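Local coordinates for protein transcription factor TAU subunit SFC1 (Schizosaccharomyces pombe, PDB 4BJI) that binds boxA promoter sites of tRNA and similar genes as part of the tauA domain of TFIIIC, this chain being its DNA-binding domain, at residues R171-K177 with I203-V209; L75-Y80 with Y91-D97. All blocks are in the same frame, centred on the assembly; numbering follows the deposited sequence. Where two conformers were deposited one is given.

How the contacts relate
The two contacts lie on opposite sides of the chain's centre, their centres about 32 Å apart, and share no secondary-structure element. Contact 2 (75-80 with 91-97) is partly buried and pairs the strands of a beta hairpin within the helix-turn-helix family region; main-chain hydrogen bonds and aromatic side chains dominate it. Contact 1 (171-177 with 203-209) follows later in the chain and is a surface contact, where the last modelled residues run past the start of helix 172-189. There salt bridges, a lysine on carbonyls and bridging waters carry the contact. Both use carbonyl oxygens as acceptors, for a lysine ammonium in contact 1 and a tyrosine hydroxyl in contact 2.

Contact 1 of 2, residues R171-K177 with I203-V209; sequences RSGRYYK and ILNAEEV
Glu208 lays its extended side chain over the backbone of Gly173, and its carboxylate ends between two arginines. Arg171 NH2 meets Glu208 OE1 at 2.7 Å on the syn lone pair, almost straight, with guanidinium and carboxylate nearly coplanar. Arg174 comes side-on, NE and NH2 both converging on Glu208 OE2, the NE bond 2.7 Å long; its guanidinium stands 85° to the carboxylate plane. Bends at chi2 (61°) and chi3 (47°) fold the Arg174 chain round to present that edge, while its NH1 bonds Leu153 O. Water 1 joins Arg171 NE to Glu208 OE1, adding a second route between this pair. The salt-bridge network fastens the chain's C-terminal tail, beyond helix 197-205, to the first turns of helix 172-189, where Arg171 is the N-cap residue. Putting an alanine at Glu208 would probably leave both guanidinium groups without their shared carboxylate and the tail freer to move off Gly173. One turn further on, Lys177 reaches the end of helix 197-205: NZ donates to Leu204 O and to Ala206 O, each at 2.9 Å, from above the carbonyl plane in the first case and nearly in line with C=O in the second. Gly173 lets the tail pass close, its CA 3.5 Å from Val209 O, and water 3 bridges Gly173 O to Val209 N.

Contact 2 of 2, residues L75-Y80 with Y91-D97; sequences LPYLSY and YTRFGYD
Tyr80 lies alongside Thr92, its ring face under Thr92 CB, a CH-pi contact 3.9 Å from CB to the ring centroid, and its OH donates to Tyr96 O at 2.7 Å. Leu75 CD1 sits over the Tyr91 ring, 3.6 Å from its centroid and 3° off the normal, another CH-pi contact. The Phe94 ring spreads one face over the Leu78-Ser79 peptide, its edge turned to Pro76 O and Tyr77 O. The backbones behind these contacts are the strands of an antiparallel hairpin, 79-82 with 90-93, in a fold consistent with a winged helix-turn-helix. Tyr80 and Thr92, side chains on the same face, form a hydrogen-bonded pair, Tyr80 N to Thr92 O at 3.0 Å and Thr92 N to Tyr80 O at 2.8 Å, and Phe94 N bonds Leu78 O. Ser79 OG, set between the backbone N and the carbonyl carbon (chi1 68°), donates to Leu75 O from above the carbonyl plane. Further out, Trp82 meets the Tyr80 ring edge-to-face and bonds Thr92 OG1, helix 35-50 packs on Leu75 and Leu78, and a type II turn brings the Tyr96 carbonyl round. Tyr80, with Thr92 CB over one face, Phe94 CD1 at its edge and its hydroxyl bonded, is likely to be restricted in rotation.

Contact 1 of 2, residues R171-K177 with I203-V209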
ATOM      1  N   ARG A 171      13.142  10.288   2.811  1.00  5.82           N
ATOM      2  CA  ARG A 171      14.557  10.396   2.493  1.00  6.88           C
ATOM      3  C   ARG A 171      15.109   9.013   2.161  1.00  6.54           C
ATOM      4  O   ARG A 171      14.797   8.029   2.850  1.00  6.51           O
ATOM      5  CB  ARG A 171      15.291  11.033   3.682  1.00  9.80           C
ATOM      6  CG  ARG A 171      16.776  11.223   3.485  1.00 13.10           C
ATOM      7  CD  ARG A 171      17.321  11.910   4.717  1.00 16.28           C
ATOM      8  NE  ARG A 171      17.457  10.981   5.823  1.00 17.79           N
ATOM      9  CZ  ARG A 171      16.733  10.980   6.930  1.00 10.94           C
ATOM     10  NH1 ARG A 171      15.791  11.915   7.112  1.00 17.45           N
ATOM     11  NH2 ARG A 171      16.949  10.044   7.907  1.00 10.71           N
ATOM     12  N   SER A 172      15.946   8.927   1.136  1.00  7.99           N
ATOM     13  CA  SER A 172      16.377   7.630   0.634  0.51  8.55           C
ATOM     14  C   SER A 172      17.019   6.740   1.705  1.00  8.23           C
ATOM     15  O   SER A 172      16.659   5.571   1.799  1.00  8.42           O
ATOM     16  CB  SER A 172      17.297   7.750  -0.589  0.51  9.91           C
ATOM     17  OG  SER A 172      18.528   8.344  -0.245  0.51 15.01           O
ATOM     18  N   GLY A 173      17.927   7.240   2.519  1.00  8.14           N
ATOM     19  CA  GLY A 173      18.582   6.330   3.454  1.00  8.52           C
ATOM     20  C   GLY A 173      17.647   5.786   4.506  1.00  9.08           C
ATOM     21  O   GLY A 173      17.805   4.668   4.976  1.00 10.28           O
ATOM     22  N   ARG A 174      16.664   6.584   4.884  1.00  7.46           N
ATOM     23  CA  ARG A 174      15.673   6.131   5.857  1.00  5.97           C
ATOM     24  C   ARG A 174      14.718   5.117   5.210  1.00  6.36           C
ATOM     25  O   ARG A 174      14.406   4.070   5.788  1.00  6.08           O
ATOM     26  CB  ARG A 174      14.901   7.316   6.415  1.00  6.60           C
ATOM     27  CG  ARG A 174      13.734   6.950   7.334  1.00  7.06           C
ATOM     28  CD  ARG A 174      14.097   6.189   8.597  1.00  7.61           C
ATOM     29  NE  ARG A 174      15.223   6.737   9.354  1.00  8.81           N
ATOM     30  CZ  ARG A 174      15.137   7.244  10.573  1.00  8.82           C
ATOM     31  NH1 ARG A 174      13.977   7.417  11.165  1.00  7.39           N
ATOM     32  NH2 ARG A 174      16.255   7.630  11.168  1.00  9.87           N
ATOM     33  N   TYR A 175      14.266   5.421   3.995  1.00  5.42           N
ATOM     34  CA  TYR A 175      13.398   4.506   3.267  1.00  6.01           C
ATOM     35  C   TYR A 175      14.001   3.130   3.079  1.00  5.81           C
ATOM     36  O   TYR A 175      13.340   2.125   3.324  1.00  6.69           O
ATOM     37  CB  TYR A 175      13.077   5.100   1.891  1.00  6.02           C
ATOM     38  CG  TYR A 175      12.065   4.327   1.114  1.00  6.34           C
ATOM     39  CD1 TYR A 175      10.705   4.418   1.384  1.00  7.30           C
ATOM     40  CD2 TYR A 175      12.471   3.497   0.080  1.00  7.98           C
ATOM     41  CE1 TYR A 175       9.775   3.702   0.640  1.00  7.38           C
ATOM     42  CE2 TYR A 175      11.529   2.792  -0.675  1.00 10.17           C
ATOM     43  CZ  TYR A 175      10.207   2.918  -0.368  1.00  9.21           C
ATOM     44  OH  TYR A 175       9.263   2.186  -1.094  1.00 11.78           O
ATOM     45  N   TYR A 176      15.248   3.077   2.669  1.00  6.60           N
ATOM     46  CA  TYR A 176      15.874   1.781   2.380  1.00  8.01           C
ATOM     47  C   TYR A 176      16.283   1.051   3.653  1.00  8.87           C
ATOM     48  O   TYR A 176      16.281  -0.181   3.664  1.00  9.18           O
ATOM     49  CB  TYR A 176      17.000   1.944   1.329  1.00  9.87           C
ATOM     50  CG  TYR A 176      16.429   2.256  -0.052  1.00  9.11           C
ATOM     51  CD1 TYR A 176      15.606   1.340  -0.697  1.00  9.77           C
ATOM     52  CD2 TYR A 176      16.690   3.463  -0.685  1.00 11.42           C
ATOM     53  CE1 TYR A 176      15.068   1.606  -1.928  1.00 13.07           C
ATOM     54  CE2 TYR A 176      16.126   3.754  -1.928  1.00 11.31           C
ATOM     55  CZ  TYR A 176      15.325   2.816  -2.527  1.00 12.67           C
ATOM     56  OH  TYR A 176      14.756   3.101  -3.770  1.00 14.93           O
ATOM     57  N   LYS A 177      16.541   1.773   4.746  1.00  8.97           N
ATOM     58  CA  LYS A 177      16.708   1.111   6.047  1.00  8.70           C
ATOM     59  C   LYS A 177      15.417   0.399   6.440  1.00  7.90           C
ATOM     60  O   LYS A 177      15.436  -0.789   6.803  1.00  9.19           O
ATOM     61  CB  LYS A 177      17.115   2.087   7.122  1.00 11.33           C
ATOM     62  CG  LYS A 177      16.999   1.438   8.525  1.00 12.67           C
ATOM     63  CD  LYS A 177      17.421   2.366   9.645  1.00 16.09           C
ATOM     64  CE  LYS A 177      18.930   2.439   9.698  1.00 17.97           C
ATOM     65  NZ  LYS A 177      19.397   3.173  10.952  1.00 19.76           N
ATOM     66  N   ILE A 203      21.023  -4.391  11.153  0.63 11.54           N
ATOM     67  CA  ILE A 203      20.392  -3.568  10.123  0.63 12.77           C
ATOM     68  C   ILE A 203      19.810  -2.281  10.723  0.63 13.58           C
ATOM     69  O   ILE A 203      19.922  -1.189  10.141  0.63 12.74           O
ATOM     70  CB  ILE A 203      19.282  -4.361   9.452  0.63 11.45           C
ATOM     71  CG1 ILE A 203      19.849  -5.623   8.816  0.63 13.39           C
ATOM     72  CG2 ILE A 203      18.531  -3.492   8.400  0.63 12.73           C
ATOM     73  CD1 ILE A 203      18.762  -6.632   8.399  0.63 11.53           C
ATOM     74  N   LEU A 204      19.159  -2.410  11.876  0.63 11.69           N
ATOM     75  CA  LEU A 204      18.510  -1.270  12.523  0.63 12.12           C
ATOM     76  C   LEU A 204      19.547  -0.203  12.907  0.63 16.38           C
ATOM     77  O   LEU A 204      19.272   0.988  12.788  0.63 18.00           O
ATOM     78  CB  LEU A 204      17.746  -1.734  13.759  0.63 12.09           C
ATOM     79  CG  LEU A 204      17.041  -0.648  14.587  0.63 14.37           C
ATOM     80  CD1 LEU A 204      15.923   0.024  13.791  0.63 14.77           C
ATOM     81  CD2 LEU A 204      16.477  -1.248  15.874  0.63 17.14           C
ATOM     82  N   ASN A 205      20.730  -0.622  13.358  0.63 15.08           N
ATOM     83  CA  ASN A 205      21.712   0.324  13.919  0.63 18.67           C
ATOM     84  C   ASN A 205      22.708   0.912  12.917  0.63 20.20           C
ATOM     85  O   ASN A 205      23.498   1.792  13.272  0.63 21.31           O
ATOM     86  CB  ASN A 205      22.502  -0.342  15.048  0.63 27.06           C
ATOM     87  CG  ASN A 205      21.657  -0.607  16.275  0.63 36.68           C
ATOM     88  OD1 ASN A 205      20.701   0.115  16.552  0.63 39.87           O
ATOM     89  ND2 ASN A 205      22.019  -1.642  17.028  0.63 39.40           N
ATOM     90  N   ALA A 206      22.650   0.422  11.686  1.00 20.95           N
ATOM     91  CA  ALA A 206      23.513   0.834  10.592  1.00 19.57           C
ATOM     92  C   ALA A 206      23.307   2.315  10.324  1.00 18.65           C
ATOM     93  O   ALA A 206      22.194   2.816  10.404  1.00 17.73           O
ATOM     94  CB  ALA A 206      23.239   0.029   9.341  1.00 22.22           C
ATOM     95  N   GLU A 207      24.388   3.014  10.003  1.00 17.67           N
ATOM     96  CA  GLU A 207      24.246   4.378   9.499  1.00 16.99           C
ATOM     97  C   GLU A 207      23.447   4.354   8.206  1.00 15.45           C
ATOM     98  O   GLU A 207      23.303   3.319   7.561  1.00 17.90           O
ATOM     99  CB  GLU A 207      25.617   5.018   9.268  1.00 22.14           C
ATOM    100  CG  GLU A 207      26.303   5.368  10.567  1.00 36.84           C
ATOM    101  CD  GLU A 207      27.556   6.201  10.361  1.00 54.42           C
ATOM    102  OE1 GLU A 207      27.536   7.126   9.518  1.00 60.75           O
ATOM    103  OE2 GLU A 207      28.560   5.925  11.048  1.00 58.09           O
ATOM    104  N   GLU A 208      22.855   5.492   7.858  1.00 14.75           N
ATOM    105  CA  GLU A 208      22.027   5.541   6.685  1.00 16.53           C
ATOM    106  C   GLU A 208      22.893   5.973   5.538  1.00 23.37           C
ATOM    107  O   GLU A 208      23.735   6.852   5.698  1.00 23.72           O
ATOM    108  CB  GLU A 208      20.846   6.473   6.896  1.00 15.15           C
ATOM    109  CG  GLU A 208      19.872   5.961   7.843  1.00 15.26           C
ATOM    110  CD  GLU A 208      18.707   6.948   7.997  1.00 18.37           C
ATOM    111  OE1 GLU A 208      18.697   8.007   7.329  1.00 24.84           O
ATOM    112  OE2 GLU A 208      17.880   6.635   8.769  1.00 20.76           O
ATOM    113  N   VAL A 209      22.718   5.311   4.398  1.00 24.84           N
ATOM    114  CA  VAL A 209      23.505   5.639   3.220  1.00 31.12           C
ATOM    115  C   VAL A 209      23.020   6.967   2.655  1.00 34.37           C
ATOM    116  O   VAL A 209      21.816   7.153   2.448  1.00 33.88           O
ATOM    117  CB  VAL A 209      23.371   4.554   2.136  1.00 33.20           C
ATOM    118  CG1 VAL A 209      24.184   4.931   0.907  1.00 34.22           C
ATOM    119  CG2 VAL A 209      23.807   3.193   2.683  1.00 34.77           C
TER
HETATM  120  O   HOH W   1      19.813   9.342   5.433  1.00 29.78           O
HETATM  121  O   HOH W   2      20.118   5.818   0.158  1.00 29.56           O
HETATM  122  O   HOH W   3      20.240   3.534   4.449  1.00 18.83           O
HETATM  123  O   HOH W   4      19.625   9.636   2.854  1.00 21.71           O

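Contact 2 of 2, residues L75-Y80 with Y91-D97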
ATOM      1  N   LEU A  75     -13.867  -1.289  -8.210  1.00  9.07           N
ATOM      2  CA  LEU A  75     -12.816  -0.276  -7.974  1.00  8.69           C
ATOM      3  C   LEU A  75     -12.737   0.774  -9.093  1.00  8.99           C
ATOM      4  O   LEU A  75     -12.565   1.949  -8.804  1.00  9.08           O
ATOM      5  CB  LEU A  75     -11.459  -0.932  -7.709  1.00  9.23           C
ATOM      6  CG  LEU A  75     -11.311  -1.477  -6.279  1.00  8.91           C
ATOM      7  CD1 LEU A  75     -10.213  -2.479  -6.143  1.00  9.56           C
ATOM      8  CD2 LEU A  75     -11.138  -0.327  -5.276  1.00  9.84           C
ATOM      9  N   PRO A  76     -12.887   0.364 -10.371  1.00  8.75           N
ATOM     10  CA  PRO A  76     -12.749   1.343 -11.451  1.00 10.42           C
ATOM     11  C   PRO A  76     -13.826   2.420 -11.485  1.00 11.00           C
ATOM     12  O   PRO A  76     -13.718   3.425 -12.200  1.00 12.58           O
ATOM     13  CB  PRO A  76     -12.820   0.457 -12.722  1.00 12.37           C
ATOM     14  CG  PRO A  76     -12.274  -0.822 -12.301  1.00 12.44           C
ATOM     15  CD  PRO A  76     -12.880  -1.008 -10.928  1.00  9.76           C
ATOM     16  N   TYR A  77     -14.890   2.217 -10.700  1.00  9.78           N
ATOM     17  CA  TYR A  77     -15.918   3.234 -10.598  1.00  9.43           C
ATOM     18  C   TYR A  77     -15.573   4.374  -9.651  1.00 11.26           C
ATOM     19  O   TYR A  77     -16.219   5.418  -9.675  1.00 13.61           O
ATOM     20  CB  TYR A  77     -17.258   2.612 -10.155  1.00 11.59           C
ATOM     21  CG  TYR A  77     -17.964   1.868 -11.271  1.00 12.08           C
ATOM     22  CD1 TYR A  77     -17.705   0.532 -11.522  1.00 12.86           C
ATOM     23  CD2 TYR A  77     -18.845   2.533 -12.108  1.00 15.05           C
ATOM     24  CE1 TYR A  77     -18.332  -0.143 -12.575  1.00 15.22           C
ATOM     25  CE2 TYR A  77     -19.474   1.870 -13.156  1.00 14.10           C
ATOM     26  CZ  TYR A  77     -19.203   0.547 -13.371  1.00 17.38           C
ATOM     27  OH  TYR A  77     -19.857  -0.091 -14.414  1.00 18.25           O
ATOM     28  N   LEU A  78     -14.534   4.176  -8.827  1.00  9.65           N
ATOM     29  CA  LEU A  78     -14.176   5.127  -7.783  1.00 10.23           C
ATOM     30  C   LEU A  78     -12.711   5.528  -7.741  1.00  9.69           C
ATOM     31  O   LEU A  78     -12.378   6.481  -7.055  1.00  9.33           O
ATOM     32  CB  LEU A  78     -14.503   4.549  -6.407  1.00  9.76           C
ATOM     33  CG  LEU A  78     -15.955   4.190  -6.155  1.00 10.70           C
ATOM     34  CD1 LEU A  78     -16.065   3.518  -4.819  1.00 12.58           C
ATOM     35  CD2 LEU A  78     -16.852   5.420  -6.238  1.00 15.29           C
ATOM     36  N   SER A  79     -11.844   4.782  -8.407  1.00  9.25           N
ATOM     37  CA  SER A  79     -10.410   4.894  -8.175  1.00  8.16           C
ATOM     38  C   SER A  79      -9.611   4.555  -9.418  1.00  8.67           C
ATOM     39  O   SER A  79     -10.141   3.916 -10.336  1.00  9.29           O
ATOM     40  CB  SER A  79      -9.989   3.976  -7.017  1.00  8.76           C
ATOM     41  OG  SER A  79     -10.119   2.600  -7.359  1.00  9.03           O
ATOM     42  N   TYR A  80      -8.343   4.961  -9.413  1.00  7.91           N
ATOM     43  CA  TYR A  80      -7.368   4.601 -10.438  1.00  7.28           C
ATOM     44  C   TYR A  80      -6.219   3.838  -9.760  1.00  7.93           C
ATOM     45  O   TYR A  80      -6.092   3.871  -8.530  1.00  7.81           O
ATOM     46  CB  TYR A  80      -6.860   5.865 -11.165  1.00  8.64           C
ATOM     47  CG  TYR A  80      -6.118   6.858 -10.296  1.00  7.35           C
ATOM     48  CD1 TYR A  80      -6.791   7.819  -9.540  1.00  8.35           C
ATOM     49  CD2 TYR A  80      -4.740   6.828 -10.208  1.00  7.38           C
ATOM     50  CE1 TYR A  80      -6.086   8.731  -8.735  1.00  8.45           C
ATOM     51  CE2 TYR A  80      -4.040   7.702  -9.401  1.00  7.40           C
ATOM     52  CZ  TYR A  80      -4.703   8.664  -8.687  1.00  7.29           C
ATOM     53  OH  TYR A  80      -3.972   9.513  -7.879  1.00  8.46           O
ATOM     54  N   TYR A  91      -4.910   1.523  -5.161  1.00  5.86           N
ATOM     55  CA  TYR A  91      -6.041   2.203  -5.778  1.00  6.95           C
ATOM     56  C   TYR A  91      -6.267   3.497  -5.047  1.00  7.36           C
ATOM     57  O   TYR A  91      -6.372   3.521  -3.806  1.00  6.74           O
ATOM     58  CB  TYR A  91      -7.291   1.313  -5.671  1.00  7.01           C
ATOM     59  CG  TYR A  91      -7.161   0.035  -6.455  1.00  7.78           C
ATOM     60  CD1 TYR A  91      -6.555  -1.083  -5.902  1.00  8.53           C
ATOM     61  CD2 TYR A  91      -7.610  -0.043  -7.765  1.00  9.96           C
ATOM     62  CE1 TYR A  91      -6.372  -2.251  -6.635  1.00 11.46           C
ATOM     63  CE2 TYR A  91      -7.445  -1.216  -8.492  1.00 10.33           C
ATOM     64  CZ  TYR A  91      -6.829  -2.313  -7.902  1.00 12.36           C
ATOM     65  OH  TYR A  91      -6.629  -3.503  -8.610  1.00 20.24           O
ATOM     66  N   THR A  92      -6.291   4.605  -5.791  1.00  6.98           N
ATOM     67  CA  THR A  92      -6.438   5.958  -5.226  1.00  6.38           C
ATOM     68  C   THR A  92      -7.743   6.569  -5.711  1.00  7.24           C
ATOM     69  O   THR A  92      -8.077   6.498  -6.902  1.00  7.94           O
ATOM     70  CB  THR A  92      -5.262   6.832  -5.681  1.00  7.50           C
ATOM     71  OG1 THR A  92      -4.017   6.255  -5.234  1.00  7.35           O
ATOM     72  CG2 THR A  92      -5.395   8.231  -5.117  1.00  6.88           C
ATOM     73  N   ARG A  93      -8.479   7.188  -4.804  1.00  7.81           N
ATOM     74  CA  ARG A  93      -9.752   7.750  -5.190  0.59  7.89           C
ATOM     75  C   ARG A  93      -9.556   8.859  -6.235  1.00  7.37           C
ATOM     76  O   ARG A  93      -8.557   9.605  -6.229  1.00  8.88           O
ATOM     77  CB  ARG A  93     -10.519   8.235  -3.957  0.59 11.22           C
ATOM     78  CG  ARG A  93      -9.930   9.426  -3.247  0.59 10.04           C
ATOM     79  CD  ARG A  93     -10.768   9.819  -1.981  0.59 10.57           C
ATOM     80  NE  ARG A  93     -10.372  11.133  -1.468  0.59 16.71           N
ATOM     81  CZ  ARG A  93     -10.181  11.464  -0.187  0.59 14.76           C
ATOM     82  NH1 ARG A  93     -10.340  10.615   0.847  0.59  8.70           N
ATOM     83  NH2 ARG A  93      -9.792  12.716   0.055  0.59 19.83           N
ATOM     84  N   PHE A  94     -10.498   8.965  -7.165  1.00  8.41           N
ATOM     85  CA  PHE A  94     -10.388   9.952  -8.241  1.00  9.49           C
ATOM     86  C   PHE A  94     -10.152  11.349  -7.659  1.00  8.85           C
ATOM     87  O   PHE A  94     -10.724  11.721  -6.637  1.00 11.36           O
ATOM     88  CB  PHE A  94     -11.653   9.963  -9.099  1.00  9.75           C
ATOM     89  CG  PHE A  94     -11.824   8.715  -9.945  1.00 11.39           C
ATOM     90  CD1 PHE A  94     -10.788   8.213 -10.709  1.00 11.18           C
ATOM     91  CD2 PHE A  94     -13.070   8.047  -9.998  1.00 11.53           C
ATOM     92  CE1 PHE A  94     -10.949   7.061 -11.491  1.00 10.81           C
ATOM     93  CE2 PHE A  94     -13.237   6.903 -10.790  1.00 12.12           C
ATOM     94  CZ  PHE A  94     -12.166   6.400 -11.535  1.00 12.09           C
ATOM     95  N   GLY A  95      -9.263  12.073  -8.322  1.00 11.19           N
ATOM     96  CA  GLY A  95      -8.983  13.460  -8.004  1.00 13.05           C
ATOM     97  C   GLY A  95      -7.979  13.676  -6.892  1.00 13.39           C
ATOM     98  O   GLY A  95      -7.525  14.807  -6.728  1.00 19.48           O
ATOM     99  N   TYR A  96      -7.630  12.635  -6.142  1.00 10.08           N
ATOM    100  CA  TYR A  96      -6.649  12.779  -5.065  1.00 10.19           C
ATOM    101  C   TYR A  96      -5.265  12.467  -5.646  1.00  9.89           C
ATOM    102  O   TYR A  96      -5.068  11.395  -6.228  1.00  9.94           O
ATOM    103  CB  TYR A  96      -6.945  11.821  -3.917  1.00  9.55           C
ATOM    104  CG  TYR A  96      -5.969  11.933  -2.762  1.00  9.80           C
ATOM    105  CD1 TYR A  96      -6.052  12.987  -1.869  1.00 13.43           C
ATOM    106  CD2 TYR A  96      -4.977  11.004  -2.552  1.00  9.19           C
ATOM    107  CE1 TYR A  96      -5.151  13.106  -0.811  1.00 16.05           C
ATOM    108  CE2 TYR A  96      -4.101  11.107  -1.518  1.00  9.07           C
ATOM    109  CZ  TYR A  96      -4.177  12.163  -0.657  1.00 12.03           C
ATOM    110  OH  TYR A  96      -3.277  12.244   0.383  1.00 13.24           O
ATOM    111  N   ASP A  97      -4.327  13.410  -5.528  1.00  8.13           N
ATOM    112  CA  ASP A  97      -2.954  13.236  -6.022  1.00  7.46           C
ATOM    113  C   ASP A  97      -2.010  13.140  -4.830  1.00  8.88           C
ATOM    114  O   ASP A  97      -1.665  14.145  -4.210  1.00  9.11           O
ATOM    115  CB  ASP A  97      -2.548  14.406  -6.922  1.00 10.60           C
ATOM    116  CG  ASP A  97      -1.241  14.160  -7.641  1.00  9.66           C
ATOM    117  OD1 ASP A  97      -0.478  13.256  -7.237  1.00  9.37           O
ATOM    118  OD2 ASP A  97      -1.003  14.860  -8.656  1.00 10.18           O
TER